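Local coordinates for UPF0255 protein VV1_0328 (Vibrio vulnificus, PDB 3MVE) that probably hydrolyses carboxylic esters, as a member of the FrsA family in the alpha/beta-hydrolase clan, at residues D228-G233 and Y244-Q249; I269-G274 and V293-P298. One frame throughout, in Å; residues are numbered along the deposited sequence.

How the contacts relate
The two contacts follow one another along an alpha/beta-hydrolase core without nesting or crossing. The chain leaves strand 223-227, turns through 228-233, and contact 1 closes a short loop of ten intervening residues when 244-249 brings helix 246-254 back against that turn. After this helix, strand 266-271 enters the sheet, and contact 2 closes a wider loop around helix 273-284, so that strand 291-295 lies beside strand 266-271 in a beta-alpha-beta unit. Although their centres are about 14 Å apart, the contacts touch: Tyr244 CZ meets Phe273 CZ at 3.7 Å and Met229 SD packs 3.8 Å from Gly274 CA, linking the loop after one strand to the start of the helix after another.

Contact 1 of 2, residues D228-G233 and Y244-Q249; sequences DMPSVG and YSRLHQ
Met229 and Pro230 form a buried, largely apolar packing contact with the first turn of helix 246-254 and the residues leading into it, just beyond the C-terminal end of strand 223-227 of the alpha/beta-hydrolase sheet. The loop side is a type II beta turn from Met229 to Val232, closed by the bond from Val232 N to Met229 O. No hydrogen bond joins the two segments, and the fit rests on side chains packed against one another and round the carbonyl of Tyr244. The ring of Pro230 lies against Tyr244, Arg246 and Leu247: its CG is 3.6 Å from Leu247 CD1, the two side chains passing head to tail, while its CD sits 3.3 Å from Tyr244 O. Arg246 reaches back along an extended chain, bringing NH1 to 3.6 Å from Pro230 CG; its polar end is hydrogen-bonded to Pro239 O and Asp243 O, which fix the guanidinium beside the proline. Met229 bends at its last torsion (chi3 71°), carrying CE alongside Tyr244, 3.3 Å from Tyr244 O and 3.8 Å from the ring atom CD1. Farther back, Met229 crosses His248 at about a right angle, and its CG meets the edge of the imidazole, 3.6 Å from CE1 and near the ring plane.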
loop_
_atom_site.group_PDB
_atom_site.type_symbol
_atom_site.label_atom_id
_atom_site.label_comp_id
_atom_site.label_asym_id
_atom_site.label_seq_id
_atom_site.Cartn_x
_atom_site.Cartn_y
_atom_site.Cartn_z
ATOM N N ASP A 228 -2.324 -15.378 -8.500
ATOM C CA ASP A 228 -1.817 -14.499 -9.544
ATOM C C ASP A 228 -0.790 -15.267 -10.369
ATOM O O ASP A 228 -0.027 -16.072 -9.828
ATOM C CB ASP A 228 -1.127 -13.267 -8.947
ATOM C CG ASP A 228 -2.098 -12.319 -8.290
ATOM O OD1 ASP A 228 -3.090 -11.957 -8.956
ATOM O OD2 ASP A 228 -1.871 -11.944 -7.113
ATOM N N MET A 229 -0.771 -15.023 -11.672
ATOM C CA MET A 229 0.207 -15.667 -12.537
ATOM C C MET A 229 1.537 -14.970 -12.285
ATOM O O MET A 229 1.571 -13.860 -11.766
ATOM C CB MET A 229 -0.164 -15.506 -14.012
ATOM C CG MET A 229 -1.289 -16.395 -14.475
ATOM S SD MET A 229 -1.319 -16.473 -16.261
ATOM C CE MET A 229 0.157 -17.442 -16.540
ATOM N N PRO A 230 2.655 -15.612 -12.664
ATOM C CA PRO A 230 3.969 -14.994 -12.452
ATOM C C PRO A 230 4.014 -13.606 -13.082
ATOM O O PRO A 230 3.483 -13.401 -14.180
ATOM C CB PRO A 230 4.927 -15.971 -13.142
ATOM C CG PRO A 230 4.194 -17.276 -13.064
ATOM C CD PRO A 230 2.785 -16.892 -13.378
ATOM N N SER A 231 4.644 -12.671 -12.368
ATOM C CA SER A 231 4.813 -11.271 -12.773
ATOM C C SER A 231 3.589 -10.400 -12.484
ATOM O O SER A 231 3.589 -9.202 -12.778
ATOM C CB SER A 231 5.195 -11.166 -14.264
ATOM O OG SER A 231 4.120 -11.507 -15.131
ATOM N N VAL A 232 2.555 -11.005 -11.899
ATOM C CA VAL A 232 1.313 -10.295 -11.576
ATOM C C VAL A 232 1.010 -10.289 -10.076
ATOM O O VAL A 232 1.190 -11.298 -9.409
ATOM C CB VAL A 232 0.084 -10.956 -12.268
ATOM C CG1 VAL A 232 -1.143 -10.092 -12.068
ATOM C CG2 VAL A 232 0.356 -11.192 -13.749
ATOM N N GLY A 233 0.524 -9.153 -9.574
ATOM C CA GLY A 233 0.154 -9.012 -8.173
ATOM C C GLY A 233 1.090 -9.626 -7.144
ATOM O O GLY A 233 2.282 -9.313 -7.093
ATOM N N TYR A 244 4.949 -20.813 -17.341
ATOM C CA TYR A 244 4.151 -19.857 -16.594
ATOM C C TYR A 244 2.961 -20.400 -15.820
ATOM O O TYR A 244 2.240 -19.638 -15.185
ATOM C CB TYR A 244 3.697 -18.722 -17.517
ATOM C CG TYR A 244 3.174 -19.183 -18.851
ATOM C CD1 TYR A 244 1.942 -19.827 -18.957
ATOM C CD2 TYR A 244 3.926 -18.991 -20.009
ATOM C CE1 TYR A 244 1.473 -20.273 -20.185
ATOM C CE2 TYR A 244 3.470 -19.431 -21.242
ATOM C CZ TYR A 244 2.246 -20.073 -21.325
ATOM O OH TYR A 244 1.812 -20.533 -22.544
ATOM N N SER A 245 2.765 -21.711 -15.856
ATOM C CA SER A 245 1.666 -22.325 -15.131
ATOM C C SER A 245 2.157 -22.975 -13.844
ATOM O O SER A 245 1.372 -23.573 -13.108
ATOM C CB SER A 245 0.966 -23.368 -16.015
ATOM O OG SER A 245 1.889 -24.315 -16.536
ATOM N N ARG A 246 3.454 -22.832 -13.563
ATOM C CA ARG A 246 4.066 -23.441 -12.378
ATOM C C ARG A 246 3.503 -23.033 -11.013
ATOM O O ARG A 246 3.429 -23.868 -10.105
ATOM C CB ARG A 246 5.590 -23.225 -12.395
ATOM C CG ARG A 246 6.073 -21.782 -12.261
ATOM C CD ARG A 246 7.597 -21.744 -12.454
ATOM N NE ARG A 246 8.222 -20.478 -12.059
ATOM C CZ ARG A 246 8.002 -19.306 -12.651
ATOM N NH1 ARG A 246 7.162 -19.219 -13.678
ATOM N NH2 ARG A 246 8.628 -18.217 -12.218
ATOM N N LEU A 247 3.110 -21.769 -10.848
ATOM C CA LEU A 247 2.565 -21.354 -9.562
ATOM C C LEU A 247 1.226 -22.028 -9.326
ATOM O O LEU A 247 0.925 -22.423 -8.197
ATOM C CB LEU A 247 2.398 -19.843 -9.492
ATOM C CG LEU A 247 3.654 -19.050 -9.824
ATOM C CD1 LEU A 247 3.357 -17.560 -9.605
ATOM C CD2 LEU A 247 4.830 -19.530 -8.960
ATOM N N HIS A 248 0.416 -22.148 -10.384
ATOM C CA HIS A 248 -0.875 -22.813 -10.264
ATOM C C HIS A 248 -0.638 -24.305 -10.034
ATOM O O HIS A 248 -1.391 -24.964 -9.321
ATOM C CB HIS A 248 -1.730 -22.597 -11.517
ATOM C CG HIS A 248 -2.230 -21.194 -11.661
ATOM N ND1 HIS A 248 -1.487 -20.200 -12.262
ATOM C CD2 HIS A 248 -3.355 -20.597 -11.198
ATOM C CE1 HIS A 248 -2.129 -19.048 -12.154
ATOM N NE2 HIS A 248 -3.265 -19.261 -11.511
ATOM N N GLN A 249 0.433 -24.820 -10.631
ATOM C CA GLN A 249 0.804 -26.225 -10.475
ATOM C C GLN A 249 1.215 -26.490 -9.020
ATOM O O GLN A 249 0.811 -27.489 -8.421
ATOM C CB GLN A 249 1.948 -26.559 -11.430
ATOM C CG GLN A 249 2.415 -27.995 -11.373
ATOM C CD GLN A 249 3.113 -28.416 -12.658
ATOM O OE1 GLN A 249 3.944 -27.686 -13.194
ATOM N NE2 GLN A 249 2.775 -29.599 -13.155
#

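Contact 2 of 2, residues I269-G274 and V293-P298. With EDO (1,2-ethanediol), chain D.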
loop_
_atom_site.group_PDB
_atom_site.type_symbol
_atom_site.label_atom_id
_atom_site.label_comp_id
_atom_site.label_asym_id
_atom_site.label_seq_id
_atom_site.Cartn_x
_atom_site.Cartn_y
_atom_site.Cartn_z
ATOM N N ILE A 269 -10.492 -22.478 -13.928
ATOM C CA ILE A 269 -11.113 -21.436 -14.725
ATOM C C ILE A 269 -9.986 -20.467 -15.047
ATOM O O ILE A 269 -9.293 -19.963 -14.145
ATOM C CB ILE A 269 -12.228 -20.692 -13.968
ATOM C CG1 ILE A 269 -13.274 -21.681 -13.454
ATOM C CG2 ILE A 269 -12.926 -19.726 -14.909
ATOM C CD1 ILE A 269 -14.450 -21.026 -12.721
ATOM N N GLY A 270 -9.791 -20.221 -16.335
ATOM C CA GLY A 270 -8.748 -19.323 -16.768
ATOM C C GLY A 270 -9.332 -18.257 -17.667
ATOM O O GLY A 270 -10.064 -18.565 -18.625
ATOM N N PHE A 271 -9.023 -17.002 -17.343
ATOM C CA PHE A 271 -9.478 -15.848 -18.104
ATOM C C PHE A 271 -8.300 -15.276 -18.894
ATOM O O PHE A 271 -7.195 -15.083 -18.355
ATOM C CB PHE A 271 -10.020 -14.772 -17.160
ATOM C CG PHE A 271 -11.300 -15.158 -16.457
ATOM C CD1 PHE A 271 -12.524 -15.057 -17.111
ATOM C CD2 PHE A 271 -11.278 -15.627 -15.145
ATOM C CE1 PHE A 271 -13.712 -15.419 -16.476
ATOM C CE2 PHE A 271 -12.459 -15.991 -14.493
ATOM C CZ PHE A 271 -13.686 -15.886 -15.161
ATOM N N ARG A 272 -8.537 -14.992 -20.168
ATOM C CA ARG A 272 -7.501 -14.430 -21.028
ATOM C C ARG A 272 -6.217 -15.256 -20.968
ATOM O O ARG A 272 -6.270 -16.480 -21.097
ATOM C CB ARG A 272 -7.238 -12.977 -20.629
ATOM C CG ARG A 272 -8.503 -12.147 -20.617
ATOM C CD ARG A 272 -8.248 -10.770 -21.176
ATOM N NE ARG A 272 -7.489 -10.838 -22.418
ATOM C CZ ARG A 272 -7.137 -9.778 -23.133
ATOM N NH1 ARG A 272 -7.480 -8.560 -22.734
ATOM N NH2 ARG A 272 -6.430 -9.937 -24.243
ATOM N N PHE A 273 -5.065 -14.616 -20.770
ATOM C CA PHE A 273 -3.832 -15.387 -20.728
ATOM C C PHE A 273 -3.920 -16.436 -19.621
ATOM O O PHE A 273 -3.301 -17.496 -19.704
ATOM C CB PHE A 273 -2.601 -14.495 -20.534
ATOM C CG PHE A 273 -1.304 -15.204 -20.828
ATOM C CD1 PHE A 273 -1.088 -15.796 -22.073
ATOM C CD2 PHE A 273 -0.317 -15.327 -19.853
ATOM C CE1 PHE A 273 0.086 -16.501 -22.338
ATOM C CE2 PHE A 273 0.864 -16.030 -20.110
ATOM C CZ PHE A 273 1.061 -16.620 -21.358
ATOM N N GLY A 274 -4.699 -16.141 -18.587
ATOM C CA GLY A 274 -4.874 -17.105 -17.521
ATOM C C GLY A 274 -5.371 -18.417 -18.120
ATOM O O GLY A 274 -4.979 -19.493 -17.668
ATOM N N VAL A 293 -12.307 -24.641 -17.751
ATOM C CA VAL A 293 -13.062 -23.701 -18.577
ATOM C C VAL A 293 -12.174 -22.502 -18.863
ATOM O O VAL A 293 -11.499 -21.997 -17.962
ATOM C CB VAL A 293 -14.311 -23.130 -17.864
ATOM C CG1 VAL A 293 -15.073 -22.209 -18.837
ATOM C CG2 VAL A 293 -15.194 -24.255 -17.330
ATOM N N ILE A 294 -12.163 -22.045 -20.107
ATOM C CA ILE A 294 -11.388 -20.867 -20.432
ATOM C C ILE A 294 -12.233 -19.870 -21.208
ATOM O O ILE A 294 -13.103 -20.239 -22.007
ATOM C CB ILE A 294 -10.102 -21.204 -21.213
ATOM C CG1 ILE A 294 -10.431 -21.974 -22.496
ATOM C CG2 ILE A 294 -9.167 -22.010 -20.315
ATOM C CD1 ILE A 294 -9.229 -22.177 -23.403
ATOM N N LEU A 295 -11.979 -18.594 -20.948
ATOM C CA LEU A 295 -12.707 -17.525 -21.608
ATOM C C LEU A 295 -11.738 -16.490 -22.138
ATOM O O LEU A 295 -10.887 -15.992 -21.398
ATOM C CB LEU A 295 -13.682 -16.861 -20.625
ATOM C CG LEU A 295 -14.743 -17.776 -20.009
ATOM C CD1 LEU A 295 -14.143 -18.582 -18.864
ATOM C CD2 LEU A 295 -15.915 -16.939 -19.513
ATOM N N GLY A 296 -11.862 -16.187 -23.427
ATOM C CA GLY A 296 -11.030 -15.186 -24.068
ATOM C C GLY A 296 -9.539 -15.424 -23.969
ATOM O O GLY A 296 -8.744 -14.481 -23.899
ATOM N N ALA A 297 -9.151 -16.689 -24.002
ATOM C CA ALA A 297 -7.747 -17.048 -23.896
ATOM C C ALA A 297 -7.012 -17.028 -25.230
ATOM O O ALA A 297 -7.511 -17.555 -26.229
ATOM C CB ALA A 297 -7.621 -18.433 -23.263
ATOM N N PRO A 298 -5.831 -16.380 -25.271
ATOM C CA PRO A 298 -5.016 -16.307 -26.487
ATOM C C PRO A 298 -4.235 -17.622 -26.491
ATOM O O PRO A 298 -3.274 -17.795 -25.731
ATOM C CB PRO A 298 -4.119 -15.097 -26.234
ATOM C CG PRO A 298 -3.901 -15.174 -24.740
ATOM C CD PRO A 298 -5.300 -15.472 -24.236
HETATM C C1 EDO D . -4.240 -10.841 -21.186
HETATM O O1 EDO D . -4.144 -11.769 -20.106
HETATM C C2 EDO D . -3.215 -11.189 -22.268
HETATM O O2 EDO D . -3.897 -11.447 -23.502
#
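The turn at Arg272 has the form of the nucleophile elbow of alpha/beta hydrolases, set between strand 266-271, which pairs in parallel with strand 291-295, and helix 273-284. In Gly270-Phe271-Arg272-Phe273-Gly274, arginine replaces the usual serine of the Gly-X-Ser-X-Gly pattern, so the elbow geometry (phi/psi 52°/-131°, the strained backbone of such turns) is kept without a serine nucleophile at this position. Three backbone hydrogen bonds hold the strands in register: Gly270 N to Val293 O (3.0 Å), Leu295 N to Gly270 O, and Arg272 N to Leu295 O, the last at 2.8 Å reaching the elbow residue itself. On the face carrying Ile269 and Val293, the side chains of Phe271 and Leu295 run side by side, with Phe271 CE1 touching both leucine methyls, CD1 and CD2, at 4.0 Å. Past the strand ends, Ala297 CB rests 3.2 Å from Arg272 O, and Pro298 CG meets the Phe273 ring edge-on, 3.9 Å from CD1 and in its plane. A 1,2-ethanediol, probably from the crystallisation liquor, lies where the oxyanion hole of alpha/beta hydrolases would be expected, hydrogen-bonded to Leu202 N and Tyr316 OH. Bends at chi2 and chi3 (47°) fold the Arg272 guanidinium over its C1, while Phe273 N donates a hydrogen bond to its O1 at 3.1 Å.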